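Local coordinates for protein histone-lysine N-methyltransferase, H3 lysine-9 specific SUVH6 (Arabidopsis thaliana, PDB 6A5K) that probably methylates histone H3 at the H3K9 position, using S-adenosylmethionine as methyl donor, and probably recognises methylated DNA through its SRA domain, at residues C21-E29 and E313-V323; V346-E356 and R368-I379. The protein carries 1 engineered substitution. All blocks are in the same frame, centred on the assembly; numbering follows the deposited sequence.

Interaction 1: C21-E29 and E313-V323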
# COMPACT_ATOMS: atom_id res chain seq x y z
N CYS A 21 8.26 -8.32 9.24
CA CYS A 21 7.77 -7.55 10.38
C CYS A 21 6.45 -8.10 10.92
O CYS A 21 6.30 -8.35 12.13
CB CYS A 21 7.55 -6.08 10.00
SG CYS A 21 9.05 -5.09 9.79
N ARG A 22 5.48 -8.29 10.03
CA ARG A 22 4.14 -8.66 10.47
C ARG A 22 4.06 -10.14 10.85
O ARG A 22 3.18 -10.53 11.62
CB ARG A 22 3.12 -8.30 9.39
CG ARG A 22 2.96 -6.78 9.25
CD ARG A 22 1.65 -6.37 8.59
NE ARG A 22 1.39 -4.94 8.77
CZ ARG A 22 0.78 -4.41 9.82
NH1 ARG A 22 0.35 -5.20 10.80
NH2 ARG A 22 0.59 -3.10 9.90
N LYS A 23 4.97 -10.96 10.33
CA LYS A 23 5.03 -12.35 10.78
C LYS A 23 5.62 -12.44 12.20
O LYS A 23 5.15 -13.22 13.04
CB LYS A 23 5.83 -13.21 9.80
CG LYS A 23 6.02 -14.65 10.26
CD LYS A 23 4.70 -15.41 10.34
CE LYS A 23 3.98 -15.43 9.00
NZ LYS A 23 2.86 -16.42 8.99
N ILE A 24 6.64 -11.63 12.46
CA ILE A 24 7.20 -11.57 13.81
C ILE A 24 6.13 -11.08 14.79
O ILE A 24 5.95 -11.63 15.89
CB ILE A 24 8.44 -10.66 13.88
CG1 ILE A 24 9.57 -11.23 13.03
CG2 ILE A 24 8.90 -10.47 15.32
CD1 ILE A 24 10.76 -10.29 12.90
N LEU A 25 5.40 -10.04 14.37
CA LEU A 25 4.34 -9.49 15.20
C LEU A 25 3.23 -10.52 15.43
O LEU A 25 2.69 -10.63 16.52
CB LEU A 25 3.76 -8.22 14.57
CG LEU A 25 2.68 -7.49 15.37
CD1 LEU A 25 3.24 -6.96 16.68
CD2 LEU A 25 2.09 -6.36 14.54
N GLN A 26 2.91 -11.29 14.39
CA GLN A 26 1.89 -12.33 14.49
C GLN A 26 2.31 -13.36 15.53
O GLN A 26 1.49 -13.84 16.32
CB GLN A 26 1.66 -13.00 13.13
CG GLN A 26 0.53 -14.03 13.12
CD GLN A 26 0.51 -14.85 11.84
OE1 GLN A 26 1.55 -15.28 11.35
NE2 GLN A 26 -0.68 -15.05 11.28
N GLU A 27 3.59 -13.71 15.52
CA GLU A 27 4.11 -14.70 16.46
C GLU A 27 4.10 -14.16 17.89
O GLU A 27 3.85 -14.92 18.84
CB GLU A 27 5.52 -15.13 16.05
CG GLU A 27 5.54 -15.87 14.72
CD GLU A 27 6.94 -16.18 14.23
OE1 GLU A 27 7.15 -17.27 13.66
OE2 GLU A 27 7.83 -15.32 14.39
N ASP A 28 4.34 -12.87 18.06
CA ASP A 28 4.23 -12.27 19.39
C ASP A 28 2.78 -12.21 19.86
O ASP A 28 2.48 -12.49 21.03
CB ASP A 28 4.84 -10.87 19.42
CG ASP A 28 5.16 -10.41 20.83
OD1 ASP A 28 5.93 -11.12 21.52
OD2 ASP A 28 4.62 -9.37 21.26
N GLU A 29 1.87 -11.86 18.95
CA GLU A 29 0.45 -11.73 19.25
C GLU A 29 -0.20 -13.08 19.56
O GLU A 29 -1.29 -13.14 20.13
CB GLU A 29 -0.28 -11.06 18.07
CG GLU A 29 -0.03 -9.55 17.96
CD GLU A 29 -0.49 -8.96 16.63
OE1 GLU A 29 -0.67 -9.71 15.65
OE2 GLU A 29 -0.66 -7.72 16.56
N GLU A 313 -4.13 -20.29 13.24
CA GLU A 313 -3.56 -18.97 13.44
C GLU A 313 -4.52 -17.85 13.03
O GLU A 313 -5.54 -18.10 12.39
CB GLU A 313 -2.25 -18.83 12.66
CG GLU A 313 -2.37 -19.01 11.16
CD GLU A 313 -1.04 -18.87 10.45
OE1 GLU A 313 -0.06 -19.54 10.86
OE2 GLU A 313 -0.96 -18.09 9.48
N ILE A 314 -4.18 -16.63 13.43
CA ILE A 314 -4.94 -15.43 13.08
C ILE A 314 -4.32 -14.78 11.86
O ILE A 314 -3.17 -14.35 11.92
CB ILE A 314 -4.95 -14.41 14.25
CG1 ILE A 314 -5.34 -15.08 15.56
CG2 ILE A 314 -5.87 -13.25 13.94
CD1 ILE A 314 -6.75 -15.57 15.57
N PRO A 315 -5.06 -14.71 10.74
CA PRO A 315 -4.45 -14.19 9.51
C PRO A 315 -4.32 -12.67 9.45
O PRO A 315 -3.84 -12.14 8.45
CB PRO A 315 -5.40 -14.70 8.42
CG PRO A 315 -6.71 -14.85 9.11
CD PRO A 315 -6.38 -15.30 10.50
N TYR A 316 -4.77 -11.98 10.50
CA TYR A 316 -4.61 -10.53 10.60
C TYR A 316 -3.76 -10.20 11.82
O TYR A 316 -3.78 -10.94 12.80
CB TYR A 316 -5.96 -9.82 10.71
CG TYR A 316 -6.90 -10.00 9.53
CD1 TYR A 316 -6.71 -9.29 8.34
CD2 TYR A 316 -8.00 -10.86 9.62
CE1 TYR A 316 -7.58 -9.45 7.27
CE2 TYR A 316 -8.87 -11.02 8.55
CZ TYR A 316 -8.66 -10.32 7.38
OH TYR A 316 -9.53 -10.49 6.32
N ASN A 317 -3.04 -9.08 11.79
CA ASN A 317 -2.46 -8.55 13.01
C ASN A 317 -3.53 -7.84 13.82
O ASN A 317 -4.63 -7.58 13.33
CB ASN A 317 -1.29 -7.60 12.71
CG ASN A 317 -0.07 -8.33 12.18
OD1 ASN A 317 0.41 -8.04 11.09
ND2 ASN A 317 0.43 -9.30 12.95
N PHE A 318 -3.22 -7.48 15.06
CA PHE A 318 -4.21 -6.87 15.94
C PHE A 318 -4.63 -5.48 15.46
O PHE A 318 -5.66 -4.96 15.89
CB PHE A 318 -3.69 -6.79 17.37
CG PHE A 318 -3.65 -8.12 18.09
CD1 PHE A 318 -4.03 -9.29 17.44
CD2 PHE A 318 -3.26 -8.19 19.41
CE1 PHE A 318 -3.99 -10.51 18.10
CE2 PHE A 318 -3.22 -9.41 20.08
CZ PHE A 318 -3.59 -10.57 19.42
N ASP A 319 -3.85 -4.89 14.55
CA ASP A 319 -4.18 -3.56 14.04
C ASP A 319 -5.03 -3.62 12.76
O ASP A 319 -5.26 -2.60 12.11
CB ASP A 319 -2.89 -2.75 13.81
CG ASP A 319 -2.01 -3.31 12.69
OD1 ASP A 319 -2.31 -4.38 12.12
OD2 ASP A 319 -0.99 -2.66 12.38
N GLY A 320 -5.49 -4.82 12.40
CA GLY A 320 -6.40 -4.97 11.28
C GLY A 320 -5.76 -5.28 9.94
O GLY A 320 -6.44 -5.68 9.00
N ALA A 321 -4.45 -5.11 9.84
CA ALA A 321 -3.75 -5.42 8.60
C ALA A 321 -3.60 -6.93 8.40
O ALA A 321 -3.38 -7.66 9.36
CB ALA A 321 -2.38 -4.75 8.58
N ILE A 322 -3.72 -7.37 7.15
CA ILE A 322 -3.51 -8.78 6.82
C ILE A 322 -2.01 -9.10 6.97
O ILE A 322 -1.15 -8.28 6.62
CB ILE A 322 -4.00 -9.10 5.38
CG1 ILE A 322 -4.06 -10.61 5.13
CG2 ILE A 322 -3.16 -8.40 4.30
CD1 ILE A 322 -4.60 -10.95 3.73
N VAL A 323 -1.70 -10.26 7.53
CA VAL A 323 -0.30 -10.64 7.72
C VAL A 323 0.34 -10.97 6.37
O VAL A 323 1.47 -10.57 6.08
CB VAL A 323 -0.17 -11.84 8.67
CG1 VAL A 323 1.28 -12.30 8.77
CG2 VAL A 323 -0.73 -11.50 10.06
O HOH W 1 -1.01 -15.78 8.15
O HOH W 2 -1.95 -11.87 14.72
O HOH W 3 -0.97 -5.28 15.38
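E313 and the amide of Q26 share a water, and E313 OE2 stays 4.2 Å from K23 NZ, too far for a salt bridge. K23 bonds to Q26 OE1, leaving Q26 NE2 turned to the carbonyl of I314, which lies in the amide plane (Q26 NE2 to I314 O 2.7 Å). N317 is gripped through both ends of its amide. R22 NH1 reaches N317 OD1 at 2.9 Å from above the carbonyl plane, while N317 ND2 gives a nearly straight bond (172°) to E29 OE1 and a weak one to R22 O. E29 CG lies anti to the carbonyl carbon (chi1 -75°), and the extended chain carries the carboxylate to F318, whose backbone N meets E29 OE2 at 3.0 Å; one face of the F318 ring lies under E29 CG, a CH-pi contact 3.7 Å from the centroid. D319 OD2 offers its syn lone pair to R22 NH2 (3.0 Å), a salt bridge with OD2 in the guanidinium plane, weaker bonds from NH1 and the planes turned 43° apart. A321 CB sits over the guanidinium centre. V323 CG2 lies beside Q26 NE2. Helix 5-29 thus clasps the N317–G320 type I turn, with its Asx turn at D319, in the zinc-binding pre-SET region.

Interaction 2: V346-E356 and R368-I379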
# COMPACT_ATOMS: atom_id res chain seq x y z
N VAL A 346 -12.70 -8.09 9.75
CA VAL A 346 -12.04 -6.99 9.06
C VAL A 346 -12.79 -6.60 7.79
O VAL A 346 -13.44 -5.56 7.75
CB VAL A 346 -10.57 -7.35 8.72
CG1 VAL A 346 -9.91 -6.20 7.95
CG2 VAL A 346 -9.79 -7.66 9.98
N THR A 347 -12.71 -7.43 6.75
CA THR A 347 -13.30 -7.08 5.46
C THR A 347 -14.83 -7.00 5.52
O THR A 347 -15.46 -6.32 4.71
CB THR A 347 -12.88 -8.07 4.33
OG1 THR A 347 -13.45 -9.37 4.57
CG2 THR A 347 -11.38 -8.20 4.26
N GLN A 348 -15.43 -7.69 6.49
CA GLN A 348 -16.89 -7.69 6.58
C GLN A 348 -17.43 -6.31 6.98
O GLN A 348 -18.61 -6.03 6.80
CB GLN A 348 -17.37 -8.75 7.57
CG GLN A 348 -16.90 -8.54 9.00
CD GLN A 348 -17.14 -9.76 9.87
OE1 GLN A 348 -18.01 -9.74 10.74
NE2 GLN A 348 -16.37 -10.81 9.65
N HIS A 349 -16.55 -5.46 7.50
CA HIS A 349 -16.95 -4.13 7.94
C HIS A 349 -17.00 -3.11 6.79
O HIS A 349 -17.38 -1.96 6.99
CB HIS A 349 -16.01 -3.63 9.03
CG HIS A 349 -16.16 -4.35 10.33
ND1 HIS A 349 -17.39 -4.76 10.82
CD2 HIS A 349 -15.25 -4.75 11.25
CE1 HIS A 349 -17.23 -5.37 11.97
NE2 HIS A 349 -15.94 -5.38 12.26
N GLY A 350 -16.63 -3.55 5.59
CA GLY A 350 -16.75 -2.73 4.41
C GLY A 350 -15.68 -1.66 4.25
O GLY A 350 -14.67 -1.65 4.95
N ILE A 351 -15.91 -0.76 3.30
CA ILE A 351 -14.92 0.26 2.92
C ILE A 351 -14.66 1.26 4.06
O ILE A 351 -15.60 1.77 4.66
CB ILE A 351 -15.38 1.02 1.66
CG1 ILE A 351 -15.55 0.05 0.49
CG2 ILE A 351 -14.38 2.12 1.30
CD1 ILE A 351 -16.16 0.67 -0.74
N LYS A 352 -13.39 1.51 4.35
CA LYS A 352 -13.02 2.50 5.36
C LYS A 352 -12.22 3.65 4.75
O LYS A 352 -12.14 4.74 5.31
CB LYS A 352 -12.20 1.85 6.48
CG LYS A 352 -12.95 0.83 7.32
CD LYS A 352 -14.21 1.44 7.92
CE LYS A 352 -15.08 0.38 8.57
NZ LYS A 352 -16.32 0.97 9.15
N LEU A 353 -11.63 3.41 3.58
CA LEU A 353 -10.78 4.40 2.92
C LEU A 353 -11.58 5.33 2.01
O LEU A 353 -12.60 4.93 1.44
CB LEU A 353 -9.70 3.70 2.10
CG LEU A 353 -8.72 2.84 2.90
CD1 LEU A 353 -7.91 1.94 1.95
CD2 LEU A 353 -7.82 3.75 3.71
N PRO A 354 -11.12 6.58 1.86
CA PRO A 354 -11.77 7.53 0.94
C PRO A 354 -11.38 7.27 -0.52
O PRO A 354 -10.34 7.74 -0.99
CB PRO A 354 -11.25 8.89 1.42
CG PRO A 354 -9.92 8.59 2.01
CD PRO A 354 -10.01 7.20 2.60
N LEU A 355 -12.21 6.51 -1.23
CA LEU A 355 -11.94 6.18 -2.62
C LEU A 355 -12.59 7.16 -3.58
O LEU A 355 -13.59 7.81 -3.25
CB LEU A 355 -12.41 4.76 -2.94
CG LEU A 355 -11.89 3.64 -2.04
CD1 LEU A 355 -12.45 2.30 -2.48
CD2 LEU A 355 -10.36 3.62 -2.04
N GLU A 356 -12.01 7.27 -4.77
CA GLU A 356 -12.63 8.00 -5.87
C GLU A 356 -12.24 7.36 -7.19
O GLU A 356 -11.21 6.69 -7.28
CB GLU A 356 -12.22 9.48 -5.84
CG GLU A 356 -10.87 9.79 -6.44
CD GLU A 356 -10.52 11.28 -6.39
OE1 GLU A 356 -11.31 12.06 -5.80
OE2 GLU A 356 -9.47 11.67 -6.93
N ARG A 368 -8.52 5.49 -7.29
CA ARG A 368 -7.44 5.90 -6.38
C ARG A 368 -8.02 6.30 -5.03
O ARG A 368 -9.24 6.39 -4.86
CB ARG A 368 -6.63 7.06 -6.98
CG ARG A 368 -7.44 8.35 -7.18
CD ARG A 368 -6.65 9.40 -7.97
NE ARG A 368 -7.47 10.57 -8.30
CZ ARG A 368 -7.18 11.43 -9.26
NH1 ARG A 368 -6.09 11.25 -10.00
NH2 ARG A 368 -7.98 12.46 -9.50
N CYS A 369 -7.12 6.53 -4.07
CA CYS A 369 -7.52 6.91 -2.71
C CYS A 369 -7.01 8.31 -2.37
O CYS A 369 -5.91 8.68 -2.76
CB CYS A 369 -6.99 5.89 -1.71
SG CYS A 369 -7.47 6.20 0.00
N LEU A 370 -7.82 9.09 -1.65
CA LEU A 370 -7.45 10.46 -1.31
C LEU A 370 -6.36 10.52 -0.25
O LEU A 370 -5.72 11.56 -0.07
CB LEU A 370 -8.67 11.25 -0.84
CG LEU A 370 -9.70 11.64 -1.90
CD1 LEU A 370 -10.81 12.49 -1.29
CD2 LEU A 370 -9.04 12.39 -3.04
N LYS A 371 -6.13 9.43 0.47
CA LYS A 371 -5.00 9.39 1.39
C LYS A 371 -4.11 8.18 1.16
O LYS A 371 -4.43 7.30 0.36
CB LYS A 371 -5.48 9.44 2.84
CG LYS A 371 -6.13 8.17 3.33
CD LYS A 371 -6.85 8.40 4.66
CE LYS A 371 -7.51 9.77 4.71
NZ LYS A 371 -8.21 10.01 6.00
N SER A 372 -2.99 8.14 1.87
CA SER A 372 -2.07 7.02 1.74
C SER A 372 -2.70 5.76 2.33
O SER A 372 -3.56 5.84 3.22
CB SER A 372 -0.73 7.33 2.42
OG SER A 372 -0.88 7.54 3.81
N ILE A 373 -2.29 4.61 1.82
CA ILE A 373 -2.85 3.34 2.27
C ILE A 373 -1.76 2.46 2.88
O ILE A 373 -0.81 2.09 2.20
CB ILE A 373 -3.53 2.59 1.11
CG1 ILE A 373 -4.71 3.41 0.56
CG2 ILE A 373 -4.01 1.22 1.58
CD1 ILE A 373 -5.25 2.86 -0.75
N PRO A 374 -1.89 2.14 4.18
CA PRO A 374 -0.90 1.27 4.84
C PRO A 374 -0.89 -0.13 4.22
O PRO A 374 -1.94 -0.66 3.87
CB PRO A 374 -1.39 1.21 6.30
CG PRO A 374 -2.26 2.43 6.47
CD PRO A 374 -2.91 2.63 5.12
N ILE A 375 0.30 -0.71 4.08
CA ILE A 375 0.41 -2.06 3.54
C ILE A 375 -0.46 -3.05 4.34
O ILE A 375 -0.56 -2.97 5.57
CB ILE A 375 1.88 -2.53 3.52
CG1 ILE A 375 2.02 -3.86 2.75
CG2 ILE A 375 2.48 -2.60 4.94
CD1 ILE A 375 3.45 -4.17 2.36
N GLY A 376 -1.14 -3.95 3.63
CA GLY A 376 -2.01 -4.91 4.28
C GLY A 376 -3.42 -4.39 4.55
O GLY A 376 -4.24 -5.10 5.13
N SER A 377 -3.72 -3.17 4.12
CA SER A 377 -5.06 -2.63 4.34
C SER A 377 -6.09 -3.23 3.38
O SER A 377 -5.79 -3.45 2.21
CB SER A 377 -5.08 -1.10 4.18
OG SER A 377 -4.24 -0.48 5.12
N PHE A 378 -7.29 -3.47 3.89
CA PHE A 378 -8.44 -3.80 3.06
C PHE A 378 -8.87 -2.58 2.24
O PHE A 378 -8.94 -1.47 2.77
CB PHE A 378 -9.60 -4.30 3.93
CG PHE A 378 -10.90 -4.47 3.19
CD1 PHE A 378 -11.01 -5.38 2.15
CD2 PHE A 378 -12.02 -3.72 3.54
CE1 PHE A 378 -12.21 -5.54 1.48
CE2 PHE A 378 -13.22 -3.88 2.87
CZ PHE A 378 -13.31 -4.80 1.84
N ILE A 379 -9.14 -2.80 0.96
CA ILE A 379 -9.57 -1.72 0.07
C ILE A 379 -11.08 -1.76 -0.12
O ILE A 379 -11.81 -0.89 0.35
CB ILE A 379 -8.90 -1.82 -1.32
CG1 ILE A 379 -7.38 -1.99 -1.20
CG2 ILE A 379 -9.30 -0.60 -2.18
CD1 ILE A 379 -6.69 -0.88 -0.41
O HOH W 4 -11.44 0.61 2.61
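F378 is the main bump: its ring fits into the bend made by T347 and G350. T347 CB lies over one face, offset toward the rim, 4.0 Å from the ring centroid, and G350 O meets the ring edge at F378 CE2 (3.4 Å). With CG anti to the backbone N (chi1 171°), the phenyl is swung across to this 3-10 turn. T347 OG1 bonds to E331, and its CB and CG2 face the ring. Farther along, L353 pushes its CD1 methyl into a hollow walled by I373, I379 and the carbonyl of F378; L353 CD1 stands 3.8 Å from I373 CG1. A water beside it bridges K352 N to the carbonyls of F378 and I379. P354 presses its ring into the angle formed by the C369 sulfur and the K371 chain, P354 CG 3.8 Å from K371 CE. Past it the backbones pair, L370 N bonding to P354 O (2.9 Å) and E356 and R368 exchanging N-H and C=O. E356 OE2 takes R368 NE on its anti lone pair at 2.7 Å, a salt bridge that R239 joins from outside. This antiparallel ladder is the open end of the 355-359/365-369 hairpin, two neighbouring inner strands of the mixed sheet, the second in the SET domain.

From the N terminus, helix 5-29 comes first, and interaction 1 brings its last turns against 313-323, closing a loop of some 280 residues that takes in the SRA range and much of the pre-SET motif. Interaction 2 opens only after this loop has closed, so the two are in series, neither nested nor crossed. Its own loop is short: 11 residues separate 346-356 from 368-379, mostly the turn and strands of a hairpin. The contacts meet directly, although their centres are 18 Å apart: I322 N probably bonds to G376 O, and Y316 packs on V346 and T347. Together they tie the N-terminal helix to the pre-SET region and the pre-SET region to the SET domain.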